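Local coordinates for protein potential RNA-dependent RNA polymerase (Human picobirnavirus, PDB 5I62) that catalyses template-directed RNA synthesis from ribonucleoside triphosphates, serving both transcription and genome replication of a small double-stranded RNA virus, at residues 46-58 and 456-468. Residues are numbered along the deposited sequence; the frame is centred on the assembly and turned at random.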
ATOM      1  N   SER A  46      -3.474 -16.185 -24.217  1.00 31.16           N
ATOM      2  CA  SER A  46      -2.741 -17.387 -24.599  1.00 31.27           C
ATOM      3  C   SER A  46      -1.658 -17.735 -23.586  1.00 26.95           C
ATOM      4  O   SER A  46      -1.458 -18.911 -23.278  1.00 28.84           O
ATOM      5  CB  SER A  46      -2.146 -17.211 -25.988  1.00 30.96           C
ATOM      6  OG  SER A  46      -3.176 -17.264 -26.960  1.00 40.29           O
ATOM      7  N   ILE A  47      -0.933 -16.734 -23.081  1.00 29.32           N
ATOM      8  CA  ILE A  47       0.014 -16.975 -21.993  1.00 26.85           C
ATOM      9  C   ILE A  47      -0.702 -17.612 -20.816  1.00 25.52           C
ATOM     10  O   ILE A  47      -0.295 -18.661 -20.302  1.00 25.32           O
ATOM     11  CB  ILE A  47       0.702 -15.667 -21.562  1.00 26.44           C
ATOM     12  CG1 ILE A  47       1.525 -15.076 -22.710  1.00 25.91           C
ATOM     13  CG2 ILE A  47       1.572 -15.916 -20.318  1.00 27.18           C
ATOM     14  CD1 ILE A  47       1.756 -13.599 -22.557  1.00 27.58           C
ATOM     15  N   CYS A  48      -1.786 -16.981 -20.366  1.00 29.67           N
ATOM     16  CA  CYS A  48      -2.505 -17.494 -19.205  1.00 26.28           C
ATOM     17  C   CYS A  48      -3.082 -18.874 -19.485  1.00 25.07           C
ATOM     18  O   CYS A  48      -2.990 -19.778 -18.646  1.00 26.07           O
ATOM     19  CB  CYS A  48      -3.603 -16.513 -18.808  1.00 38.30           C
ATOM     20  SG  CYS A  48      -2.964 -14.975 -18.069  1.00 43.66           S
ATOM     21  N   ASP A  49      -3.669 -19.060 -20.675  1.00 27.28           N
ATOM     22  CA  ASP A  49      -4.267 -20.350 -21.015  1.00 30.73           C
ATOM     23  C   ASP A  49      -3.227 -21.464 -20.968  1.00 27.46           C
ATOM     24  O   ASP A  49      -3.502 -22.569 -20.480  1.00 23.36           O
ATOM     25  CB  ASP A  49      -4.919 -20.283 -22.397  1.00 25.36           C
ATOM     26  CG  ASP A  49      -6.221 -19.482 -22.405  1.00 36.14           C
ATOM     27  OD1 ASP A  49      -6.713 -19.106 -21.316  1.00 33.17           O
ATOM     28  OD2 ASP A  49      -6.754 -19.219 -23.510  1.00 34.64           O
ATOM     29  N   GLU A  50      -2.021 -21.182 -21.468  1.00 28.72           N
ATOM     30  CA  GLU A  50      -0.973 -22.195 -21.506  1.00 28.80           C
ATOM     31  C   GLU A  50      -0.524 -22.578 -20.100  1.00 27.91           C
ATOM     32  O   GLU A  50      -0.373 -23.769 -19.781  1.00 28.74           O
ATOM     33  CB  GLU A  50       0.207 -21.688 -22.339  1.00 32.00           C
ATOM     34  CG  GLU A  50       1.203 -22.775 -22.668  1.00 39.49           C
ATOM     35  CD  GLU A  50       0.621 -23.800 -23.641  1.00 47.78           C
ATOM     36  OE1 GLU A  50       1.220 -24.887 -23.798  1.00 52.08           O
ATOM     37  OE2 GLU A  50      -0.436 -23.516 -24.252  1.00 45.92           O
ATOM     38  N   TRP A  51      -0.307 -21.584 -19.239  1.00 22.04           N
ATOM     39  CA  TRP A  51       0.073 -21.897 -17.866  1.00 23.78           C
ATOM     40  C   TRP A  51      -1.061 -22.610 -17.134  1.00 25.09           C
ATOM     41  O   TRP A  51      -0.815 -23.493 -16.304  1.00 24.38           O
ATOM     42  CB  TRP A  51       0.484 -20.636 -17.107  1.00 21.39           C
ATOM     43  CG  TRP A  51       0.658 -20.918 -15.639  1.00 21.52           C
ATOM     44  CD1 TRP A  51      -0.077 -20.403 -14.604  1.00 22.40           C
ATOM     45  CD2 TRP A  51       1.595 -21.823 -15.052  1.00 22.97           C
ATOM     46  NE1 TRP A  51       0.357 -20.930 -13.405  1.00 22.28           N
ATOM     47  CE2 TRP A  51       1.380 -21.804 -13.652  1.00 23.76           C
ATOM     48  CE3 TRP A  51       2.597 -22.647 -15.572  1.00 25.92           C
ATOM     49  CZ2 TRP A  51       2.135 -22.571 -12.771  1.00 23.28           C
ATOM     50  CZ3 TRP A  51       3.342 -23.418 -14.696  1.00 27.50           C
ATOM     51  CH2 TRP A  51       3.107 -23.372 -13.307  1.00 24.86           C
ATOM     52  N   TYR A  52      -2.313 -22.251 -17.445  1.00 26.54           N
ATOM     53  CA  TYR A  52      -3.457 -22.845 -16.757  1.00 28.30           C
ATOM     54  C   TYR A  52      -3.510 -24.352 -16.957  1.00 33.66           C
ATOM     55  O   TYR A  52      -3.934 -25.091 -16.059  1.00 37.61           O
ATOM     56  CB  TYR A  52      -4.755 -22.212 -17.244  1.00 35.78           C
ATOM     57  CG  TYR A  52      -5.894 -22.356 -16.258  1.00 39.07           C
ATOM     58  CD1 TYR A  52      -6.530 -23.576 -16.066  1.00 44.77           C
ATOM     59  CD2 TYR A  52      -6.290 -21.279 -15.476  1.00 42.05           C
ATOM     60  CE1 TYR A  52      -7.557 -23.715 -15.138  1.00 48.82           C
ATOM     61  CE2 TYR A  52      -7.319 -21.395 -14.559  1.00 47.65           C
ATOM     62  CZ  TYR A  52      -7.950 -22.616 -14.394  1.00 47.45           C
ATOM     63  OH  TYR A  52      -8.971 -22.734 -13.481  1.00 56.09           O
ATOM     64  N   LYS A  53      -3.087 -24.830 -18.133  1.00 34.66           N
ATOM     65  CA  LYS A  53      -3.073 -26.268 -18.383  1.00 34.53           C
ATOM     66  C   LYS A  53      -2.272 -27.024 -17.335  1.00 34.75           C
ATOM     67  O   LYS A  53      -2.587 -28.177 -17.034  1.00 37.82           O
ATOM     68  CB  LYS A  53      -2.500 -26.576 -19.763  1.00 35.41           C
ATOM     69  CG  LYS A  53      -3.324 -26.094 -20.925  1.00 29.82           C
ATOM     70  CD  LYS A  53      -2.624 -26.485 -22.223  1.00 36.15           C
ATOM     71  CE  LYS A  53      -3.221 -25.780 -23.410  1.00 38.48           C
ATOM     72  NZ  LYS A  53      -2.450 -26.082 -24.647  1.00 49.54           N
ATOM     73  N   LYS A  54      -1.227 -26.403 -16.787  1.00 31.59           N
ATOM     74  CA  LYS A  54      -0.407 -27.031 -15.761  1.00 32.14           C
ATOM     75  C   LYS A  54      -0.825 -26.634 -14.339  1.00 28.67           C
ATOM     76  O   LYS A  54      -0.741 -27.460 -13.419  1.00 34.65           O
ATOM     77  CB  LYS A  54       1.070 -26.683 -15.943  1.00 30.95           C
ATOM     78  CG  LYS A  54       1.552 -25.975 -17.083  1.00 46.33           C
ATOM     79  CD  LYS A  54       3.073 -25.958 -17.139  1.00 47.91           C
ATOM     80  CE  LYS A  54       3.370 -25.005 -18.244  1.00 47.86           C
ATOM     81  NZ  LYS A  54       4.766 -24.955 -18.334  1.00 53.45           N
ATOM     82  N   LEU A  55      -1.278 -25.387 -14.143  1.00 29.11           N
ATOM     83  CA  LEU A  55      -1.772 -24.962 -12.834  1.00 25.69           C
ATOM     84  C   LEU A  55      -2.866 -25.894 -12.341  1.00 31.60           C
ATOM     85  O   LEU A  55      -2.870 -26.312 -11.177  1.00 30.18           O
ATOM     86  CB  LEU A  55      -2.306 -23.535 -12.909  1.00 25.47           C
ATOM     87  CG  LEU A  55      -2.753 -22.938 -11.569  1.00 24.67           C
ATOM     88  CD1 LEU A  55      -1.592 -22.941 -10.600  1.00 26.42           C
ATOM     89  CD2 LEU A  55      -3.313 -21.532 -11.742  1.00 24.35           C
ATOM     90  N   VAL A  56      -3.773 -26.264 -13.245  1.00 32.93           N
ATOM     91  CA  VAL A  56      -4.984 -26.996 -12.920  1.00 34.07           C
ATOM     92  C   VAL A  56      -4.679 -28.315 -12.220  1.00 33.81           C
ATOM     93  O   VAL A  56      -5.546 -28.869 -11.540  1.00 37.36           O
ATOM     94  CB  VAL A  56      -5.792 -27.193 -14.213  1.00 35.46           C
ATOM     95  CG1 VAL A  56      -5.282 -28.405 -14.987  1.00 35.66           C
ATOM     96  CG2 VAL A  56      -7.273 -27.283 -13.923  1.00 43.48           C
ATOM     97  N   SER A  57      -3.446 -28.811 -12.343  1.00 30.97           N
ATOM     98  CA  SER A  57      -3.022 -30.036 -11.683  1.00 32.62           C
ATOM     99  C   SER A  57      -3.101 -29.969 -10.155  1.00 37.83           C
ATOM    100  O   SER A  57      -3.092 -31.019  -9.502  1.00 36.86           O
ATOM    101  CB  SER A  57      -1.600 -30.371 -12.128  1.00 34.94           C
ATOM    102  OG  SER A  57      -0.655 -29.504 -11.521  1.00 34.94           O
ATOM    103  N   ILE A  58      -3.158 -28.772  -9.564  1.00 34.40           N
ATOM    104  CA  ILE A  58      -3.256 -28.684  -8.105  1.00 34.28           C
ATOM    105  C   ILE A  58      -4.688 -28.722  -7.593  1.00 31.73           C
ATOM    106  O   ILE A  58      -4.890 -28.736  -6.373  1.00 29.52           O
ATOM    107  CB  ILE A  58      -2.624 -27.394  -7.542  1.00 34.88           C
ATOM    108  CG1 ILE A  58      -3.427 -26.186  -8.022  1.00 35.95           C
ATOM    109  CG2 ILE A  58      -1.173 -27.281  -7.942  1.00 36.82           C
ATOM    110  CD1 ILE A  58      -3.011 -24.851  -7.457  1.00 33.07           C
ATOM    111  N   TYR A 456       6.624 -19.786  -2.627  1.00 20.60           N
ATOM    112  CA  TYR A 456       6.076 -20.915  -1.879  1.00 23.29           C
ATOM    113  C   TYR A 456       4.968 -21.637  -2.621  1.00 23.91           C
ATOM    114  O   TYR A 456       4.311 -22.506  -2.037  1.00 25.13           O
ATOM    115  CB  TYR A 456       5.561 -20.472  -0.517  1.00 25.44           C
ATOM    116  CG  TYR A 456       6.637 -19.956   0.388  1.00 21.92           C
ATOM    117  CD1 TYR A 456       7.667 -20.789   0.810  1.00 27.38           C
ATOM    118  CD2 TYR A 456       6.615 -18.650   0.841  1.00 26.12           C
ATOM    119  CE1 TYR A 456       8.655 -20.329   1.644  1.00 28.25           C
ATOM    120  CE2 TYR A 456       7.591 -18.184   1.684  1.00 29.77           C
ATOM    121  CZ  TYR A 456       8.605 -19.025   2.085  1.00 32.21           C
ATOM    122  OH  TYR A 456       9.587 -18.560   2.923  1.00 44.54           O
ATOM    123  N   HIS A 457       4.722 -21.277  -3.873  1.00 20.63           N
ATOM    124  CA  HIS A 457       3.677 -21.921  -4.642  1.00 20.15           C
ATOM    125  C   HIS A 457       4.063 -23.373  -4.889  1.00 21.61           C
ATOM    126  O   HIS A 457       5.236 -23.668  -5.139  1.00 22.40           O
ATOM    127  CB  HIS A 457       3.492 -21.175  -5.965  1.00 22.23           C
ATOM    128  CG  HIS A 457       2.217 -21.469  -6.692  1.00 23.53           C
ATOM    129  ND1 HIS A 457       2.014 -22.629  -7.406  1.00 23.15           N
ATOM    130  CD2 HIS A 457       1.093 -20.730  -6.851  1.00 20.68           C
ATOM    131  CE1 HIS A 457       0.816 -22.599  -7.961  1.00 22.74           C
ATOM    132  NE2 HIS A 457       0.238 -21.455  -7.641  1.00 20.96           N
ATOM    133  N   PRO A 458       3.115 -24.300  -4.833  1.00 22.51           N
ATOM    134  CA  PRO A 458       3.454 -25.709  -5.094  1.00 25.29           C
ATOM    135  C   PRO A 458       4.087 -25.940  -6.460  1.00 30.30           C
ATOM    136  O   PRO A 458       4.875 -26.879  -6.613  1.00 28.14           O
ATOM    137  CB  PRO A 458       2.103 -26.429  -4.965  1.00 26.46           C
ATOM    138  CG  PRO A 458       1.068 -25.363  -5.168  1.00 27.82           C
ATOM    139  CD  PRO A 458       1.678 -24.109  -4.567  1.00 24.11           C
ATOM    140  N   LEU A 459       3.783 -25.095  -7.450  1.00 28.05           N
ATOM    141  CA  LEU A 459       4.264 -25.267  -8.818  1.00 24.38           C
ATOM    142  C   LEU A 459       5.308 -24.224  -9.201  1.00 24.54           C
ATOM    143  O   LEU A 459       5.450 -23.884 -10.377  1.00 24.36           O
ATOM    144  CB  LEU A 459       3.103 -25.218  -9.804  1.00 25.68           C
ATOM    145  CG  LEU A 459       2.074 -26.340  -9.695  1.00 29.28           C
ATOM    146  CD1 LEU A 459       1.000 -26.131 -10.745  1.00 26.06           C
ATOM    147  CD2 LEU A 459       2.737 -27.696  -9.857  1.00 33.89           C
ATOM    148  N   LYS A 460       6.050 -23.709  -8.222  1.00 23.91           N
ATOM    149  CA  LYS A 460       6.938 -22.589  -8.505  1.00 23.99           C
ATOM    150  C   LYS A 460       8.035 -22.978  -9.491  1.00 27.06           C
ATOM    151  O   LYS A 460       8.469 -22.148 -10.296  1.00 21.65           O
ATOM    152  CB  LYS A 460       7.539 -22.059  -7.219  1.00 21.52           C
ATOM    153  CG  LYS A 460       8.336 -23.093  -6.474  1.00 27.20           C
ATOM    154  CD  LYS A 460       8.823 -22.529  -5.170  1.00 30.02           C
ATOM    155  CE  LYS A 460       9.526 -23.595  -4.348  1.00 35.34           C
ATOM    156  NZ  LYS A 460      10.549 -22.981  -3.472  1.00 36.33           N
ATOM    157  N   GLU A 461       8.504 -24.231  -9.441  1.00 27.54           N
ATOM    158  CA  GLU A 461       9.583 -24.629 -10.344  1.00 28.39           C
ATOM    159  C   GLU A 461       9.086 -24.731 -11.776  1.00 28.01           C
ATOM    160  O   GLU A 461       9.777 -24.306 -12.711  1.00 28.70           O
ATOM    161  CB  GLU A 461      10.200 -25.961  -9.907  1.00 34.27           C
ATOM    162  CG  GLU A 461      10.801 -25.952  -8.521  1.00 31.86           C
ATOM    163  CD  GLU A 461      12.058 -25.082  -8.414  1.00 40.85           C
ATOM    164  OE1 GLU A 461      12.552 -24.565  -9.448  1.00 37.56           O
ATOM    165  OE2 GLU A 461      12.548 -24.899  -7.276  1.00 46.25           O
ATOM    166  N   GLU A 462       7.902 -25.325 -11.968  1.00 26.12           N
ATOM    167  CA  GLU A 462       7.286 -25.334 -13.287  1.00 30.01           C
ATOM    168  C   GLU A 462       6.994 -23.916 -13.744  1.00 29.49           C
ATOM    169  O   GLU A 462       7.205 -23.573 -14.914  1.00 26.47           O
ATOM    170  CB  GLU A 462       6.003 -26.159 -13.275  1.00 27.03           C
ATOM    171  CG  GLU A 462       6.211 -27.652 -13.032  1.00 35.74           C
ATOM    172  CD  GLU A 462       6.340 -28.019 -11.554  1.00 38.97           C
ATOM    173  OE1 GLU A 462       6.497 -27.115 -10.698  1.00 37.41           O
ATOM    174  OE2 GLU A 462       6.285 -29.228 -11.241  1.00 51.54           O
ATOM    175  N   PHE A 463       6.520 -23.075 -12.823  1.00 24.92           N
ATOM    176  CA  PHE A 463       6.212 -21.700 -13.177  1.00 21.38           C
ATOM    177  C   PHE A 463       7.462 -20.968 -13.648  1.00 22.29           C
ATOM    178  O   PHE A 463       7.415 -20.228 -14.638  1.00 21.21           O
ATOM    179  CB  PHE A 463       5.577 -20.980 -11.995  1.00 21.83           C
ATOM    180  CG  PHE A 463       5.105 -19.604 -12.331  1.00 20.53           C
ATOM    181  CD1 PHE A 463       4.014 -19.430 -13.170  1.00 22.91           C
ATOM    182  CD2 PHE A 463       5.766 -18.484 -11.838  1.00 17.67           C
ATOM    183  CE1 PHE A 463       3.566 -18.163 -13.498  1.00 21.28           C
ATOM    184  CE2 PHE A 463       5.321 -17.205 -12.158  1.00 20.77           C
ATOM    185  CZ  PHE A 463       4.216 -17.048 -12.993  1.00 21.70           C
ATOM    186  N   LEU A 464       8.594 -21.193 -12.972  1.00 21.59           N
ATOM    187  CA  LEU A 464       9.842 -20.543 -13.369  1.00 24.51           C
ATOM    188  C   LEU A 464      10.296 -21.002 -14.752  1.00 24.39           C
ATOM    189  O   LEU A 464      10.723 -20.185 -15.573  1.00 22.10           O
ATOM    190  CB  LEU A 464      10.923 -20.818 -12.333  1.00 23.89           C
ATOM    191  CG  LEU A 464      12.244 -20.098 -12.580  1.00 26.76           C
ATOM    192  CD1 LEU A 464      12.049 -18.576 -12.588  1.00 24.77           C
ATOM    193  CD2 LEU A 464      13.263 -20.516 -11.532  1.00 27.16           C
ATOM    194  N   ASP A 465      10.227 -22.312 -15.021  1.00 25.41           N
ATOM    195  CA  ASP A 465      10.582 -22.808 -16.346  1.00 26.31           C
ATOM    196  C   ASP A 465       9.664 -22.210 -17.404  1.00 26.48           C
ATOM    197  O   ASP A 465      10.109 -21.856 -18.499  1.00 27.77           O
ATOM    198  CB  ASP A 465      10.518 -24.334 -16.382  1.00 29.70           C
ATOM    199  CG  ASP A 465      11.625 -24.996 -15.563  1.00 30.99           C
ATOM    200  OD1 ASP A 465      12.687 -24.370 -15.358  1.00 34.17           O
ATOM    201  OD2 ASP A 465      11.428 -26.150 -15.120  1.00 37.71           O
ATOM    202  N   PHE A 466       8.377 -22.072 -17.084  1.00 21.31           N
ATOM    203  CA  PHE A 466       7.454 -21.407 -17.995  1.00 23.93           C
ATOM    204  C   PHE A 466       7.861 -19.960 -18.249  1.00 21.91           C
ATOM    205  O   PHE A 466       7.796 -19.478 -19.382  1.00 23.39           O
ATOM    206  CB  PHE A 466       6.033 -21.462 -17.432  1.00 23.72           C
ATOM    207  CG  PHE A 466       5.001 -20.859 -18.342  1.00 25.17           C
ATOM    208  CD1 PHE A 466       4.522 -21.567 -19.430  1.00 29.27           C
ATOM    209  CD2 PHE A 466       4.521 -19.577 -18.121  1.00 25.75           C
ATOM    210  CE1 PHE A 466       3.563 -21.019 -20.267  1.00 28.85           C
ATOM    211  CE2 PHE A 466       3.567 -19.015 -18.959  1.00 24.23           C
ATOM    212  CZ  PHE A 466       3.087 -19.739 -20.034  1.00 24.72           C
ATOM    213  N   CYS A 467       8.261 -19.241 -17.200  1.00 18.92           N
ATOM    214  CA  CYS A 467       8.628 -17.836 -17.366  1.00 22.17           C
ATOM    215  C   CYS A 467       9.948 -17.676 -18.121  1.00 23.79           C
ATOM    216  O   CYS A 467      10.104 -16.746 -18.923  1.00 23.13           O
ATOM    217  CB  CYS A 467       8.696 -17.159 -16.002  1.00 20.44           C
ATOM    218  SG  CYS A 467       7.035 -16.990 -15.237  1.00 22.78           S
ATOM    219  N   ILE A 468      10.914 -18.559 -17.868  1.00 21.57           N
ATOM    220  CA  ILE A 468      12.185 -18.492 -18.592  1.00 21.85           C
ATOM    221  C   ILE A 468      11.948 -18.530 -20.099  1.00 24.43           C
ATOM    222  O   ILE A 468      12.544 -17.758 -20.860  1.00 26.63           O
ATOM    223  CB  ILE A 468      13.119 -19.631 -18.140  1.00 23.69           C
ATOM    224  CG1 ILE A 468      13.633 -19.384 -16.711  1.00 23.98           C
ATOM    225  CG2 ILE A 468      14.286 -19.777 -19.117  1.00 27.32           C
ATOM    226  CD1 ILE A 468      14.249 -20.637 -16.050  1.00 24.35           C
TER
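Trp51 faces Phe466 where helices 46-55 and 460-468 run nearly antiparallel, their axes 10.9 Å apart at closest and 156° between directions, a spacing wide enough for large aromatic side chains. Phe466 is a knob in a hole formed by Ile47, Glu50, Trp51 and Lys54. Its chi1 of -177° sets CG opposite the backbone N and sends the ring across to the other helix: CB of Trp51 lies over one face, a CH-pi contact 4.1 Å from the ring centroid, while CG of Glu50 meets the edge and the chain of Lys54, extended beyond CG, brings its NZ within 3.6 Å of Phe466 CD1. Long, flexible chains with polar ends suit this partly exposed border.

The indole of Trp51 in turn reaches into the opposite helix. Phe463 presents its edge to the indole face in a T-shaped pair, planes 71° apart, with CD1 of Phe463 3.6 Å from CE2 of Trp51. The flat indole can lie close against the first helical turn, where CH2 of Trp51 comes 3.5 Å from the backbone N of Phe463.

Toward the end of 46-58, Leu459, the N-cap residue, puts CD1 3.7 Å from CG2 of Ile58 and also against Leu55. CD1 of Leu55 touches the edge of His457, whose ND1 accepts from Leu459 N in the ring plane (3.0 Å), consistent with holding the type I turn His457-Lys460 at the helix start.

The aromatic cluster of Trp51, Phe463 and Phe466 thus centres a near-antiparallel pair joining helix 44-55 to helix 460-469, some 400 residues later. Helix 419-427 packs against both through Leu423, and its Thr419 bonds Trp51 NE1; helix 63-73 lies against Leu55 and Ile58, its Glu69 holding His457 NE2, while helix 525-532 backs Leu464.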